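Local coordinates for kelch domain-containing protein (PDB 5C86) that probably oxidises alcohols at a mononuclear copper site, as a fungal member of the AA5 family of galactose and glyoxal oxidases, at residues L98-G103 and P458-L463. Residues are numbered along the deposited sequence; the frame is centred on the assembly and turned at random.
Sequences LDFKKG and PGYYML
F100 and Y460 meet ring to ring across a wide backbone gap, their CA atoms 11.8 Å apart, where a short 3-10 turn (100-102) of the loop between strands 95-98 and 109-111 faces the start of strand 459-466. The loop links two strands of a four-stranded antiparallel sheet, a blade of the kelch beta-propeller; the facing strand lies in the C-terminal early-set domain, so the contact joins two domains. The two side chains reach out from opposite directions and form an offset edge-to-face pair, the edge of F100 toward the face of Y460, with centroids 5.5 Å apart and planes at 86°. F100 CZ approaches obliquely, beyond the CE1-CZ side of the Y460 ring, 3.8 Å from Y460 CE1. F100 CB already points toward the strand, and chi1 of 68°, with CG between the backbone N and the carbonyl carbon, sets the ring's direction from there. An Asx turn leads into the 3-10 turn: D99 OD1 accepts from K101 N at 3.1 Å, from above the carboxylate plane, while K102 N bonds to D99 O. K101 CG rests on one F100 face, 4.0 Å above the plane and displaced toward the rim, and NZ goes on to a salt bridge with E24. V418 and K479, on the neighbouring strands 412-422 and 476-481, touch the Y460 side chain. Y460 OH sits at the F100 edge, near the ring plane, 3.6 Å from F100 CZ.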
loop_
_atom_site.group_PDB
_atom_site.type_symbol
_atom_site.label_atom_id
_atom_site.label_comp_id
_atom_site.label_asym_id
_atom_site.label_seq_id
_atom_site.Cartn_x
_atom_site.Cartn_y
_atom_site.Cartn_z
ATOM N N LEU A 98 -1.646 -12.118 11.448
ATOM C CA LEU A 98 -0.437 -12.052 12.152
ATOM C C LEU A 98 -0.488 -10.850 13.070
ATOM O O LEU A 98 -0.526 -9.665 12.578
ATOM C CB LEU A 98 0.805 -12.019 11.273
ATOM C CG LEU A 98 2.137 -11.873 11.968
ATOM C CD1 LEU A 98 2.448 -13.086 12.843
ATOM C CD2 LEU A 98 3.287 -11.717 11.014
ATOM N N ASP A 99 -0.345 -11.096 14.367
ATOM C CA ASP A 99 -0.333 -10.030 15.395
ATOM C C ASP A 99 1.092 -9.884 15.858
ATOM O O ASP A 99 1.653 -10.780 16.560
ATOM C CB ASP A 99 -1.289 -10.351 16.532
ATOM C CG ASP A 99 -1.279 -9.291 17.677
ATOM O OD1 ASP A 99 -0.532 -8.287 17.636
ATOM O OD2 ASP A 99 -2.100 -9.510 18.595
ATOM N N PHE A 100 1.743 -8.792 15.480
ATOM C CA PHE A 100 3.187 -8.662 15.683
ATOM C C PHE A 100 3.505 -8.702 17.204
ATOM O O PHE A 100 4.618 -9.017 17.569
ATOM C CB PHE A 100 3.725 -7.349 15.055
ATOM C CG PHE A 100 3.242 -6.118 15.749
ATOM C CD1 PHE A 100 1.972 -5.597 15.529
ATOM C CD2 PHE A 100 4.045 -5.475 16.662
ATOM C CE1 PHE A 100 1.491 -4.509 16.230
ATOM C CE2 PHE A 100 3.610 -4.334 17.311
ATOM C CZ PHE A 100 2.320 -3.858 17.118
ATOM N N LYS A 101 2.525 -8.376 18.031
ATOM C CA LYS A 101 2.723 -8.351 19.486
ATOM C C LYS A 101 3.055 -9.757 19.986
ATOM O O LYS A 101 3.780 -9.875 20.988
ATOM C CB LYS A 101 1.488 -7.784 20.238
ATOM C CG LYS A 101 1.402 -6.248 20.190
ATOM C CD LYS A 101 2.723 -5.485 20.600
ATOM C CE LYS A 101 2.495 -3.978 20.912
ATOM N NZ LYS A 101 3.645 -3.232 21.561
ATOM N N LYS A 102 2.551 -10.774 19.290
ATOM C CA LYS A 102 2.856 -12.178 19.617
ATOM C C LYS A 102 4.194 -12.663 19.078
ATOM O O LYS A 102 4.553 -13.812 19.349
ATOM C CB LYS A 102 1.692 -13.057 19.208
ATOM C CG LYS A 102 0.381 -12.587 19.849
ATOM C CD LYS A 102 -0.780 -13.541 19.583
ATOM C CE LYS A 102 -2.138 -12.940 19.909
ATOM N NZ LYS A 102 -2.366 -12.845 21.364
ATOM N N GLY A 103 4.934 -11.815 18.346
ATOM C CA GLY A 103 6.224 -12.126 17.790
ATOM C C GLY A 103 6.081 -12.078 16.272
ATOM O O GLY A 103 5.127 -12.587 15.705
ATOM N N PRO A 458 -8.125 4.069 11.539
ATOM C CA PRO A 458 -7.457 3.476 12.673
ATOM C C PRO A 458 -6.318 2.575 12.337
ATOM O O PRO A 458 -6.303 1.938 11.255
ATOM C CB PRO A 458 -8.543 2.670 13.386
ATOM C CG PRO A 458 -9.766 3.158 12.849
ATOM C CD PRO A 458 -9.573 3.781 11.488
ATOM N N GLY A 459 -5.364 2.509 13.226
ATOM C CA GLY A 459 -4.225 1.663 13.035
ATOM C C GLY A 459 -2.911 2.375 13.239
ATOM O O GLY A 459 -2.852 3.527 13.653
ATOM N N TYR A 460 -1.844 1.699 12.896
ATOM C CA TYR A 460 -0.513 2.186 13.062
ATOM C C TYR A 460 -0.076 3.132 11.951
ATOM O O TYR A 460 -0.377 2.934 10.759
ATOM C CB TYR A 460 0.531 1.097 13.182
ATOM C CG TYR A 460 0.747 0.554 14.585
ATOM C CD1 TYR A 460 -0.087 -0.413 15.106
ATOM C CD2 TYR A 460 1.619 1.164 15.406
ATOM C CE1 TYR A 460 0.083 -0.882 16.386
ATOM C CE2 TYR A 460 1.800 0.732 16.683
ATOM C CZ TYR A 460 1.030 -0.284 17.154
ATOM O OH TYR A 460 1.285 -0.719 18.466
ATOM N N TYR A 461 0.671 4.176 12.380
ATOM C CA TYR A 461 1.249 5.180 11.527
ATOM C C TYR A 461 2.680 5.389 11.922
ATOM O O TYR A 461 3.101 5.128 13.052
ATOM C CB TYR A 461 0.568 6.534 11.744
ATOM C CG TYR A 461 -0.849 6.572 11.135
ATOM C CD1 TYR A 461 -1.879 5.992 11.788
ATOM C CD2 TYR A 461 -1.092 7.229 9.985
ATOM C CE1 TYR A 461 -3.159 6.012 11.202
ATOM C CE2 TYR A 461 -2.343 7.274 9.381
ATOM C CZ TYR A 461 -3.420 6.681 10.032
ATOM O OH TYR A 461 -4.682 6.723 9.445
ATOM N N MET A 462 3.452 5.835 10.936
ATOM C CA MET A 462 4.794 6.373 11.121
ATOM C C MET A 462 4.702 7.894 11.233
ATOM O O MET A 462 4.188 8.526 10.316
ATOM C CB MET A 462 5.623 6.019 9.961
ATOM C CG MET A 462 5.964 4.533 9.926
ATOM S SD MET A 462 6.859 4.035 8.411
ATOM C CE MET A 462 5.545 4.003 7.205
ATOM N N LEU A 463 5.224 8.474 12.323
ATOM C CA LEU A 463 5.297 9.925 12.477
ATOM C C LEU A 463 6.677 10.324 11.991
ATOM O O LEU A 463 7.678 9.791 12.446
ATOM C CB LEU A 463 5.057 10.346 13.937
ATOM C CG LEU A 463 4.357 11.667 14.153
ATOM C CD1 LEU A 463 3.648 11.787 15.523
ATOM C CD2 LEU A 463 5.440 12.753 13.917
#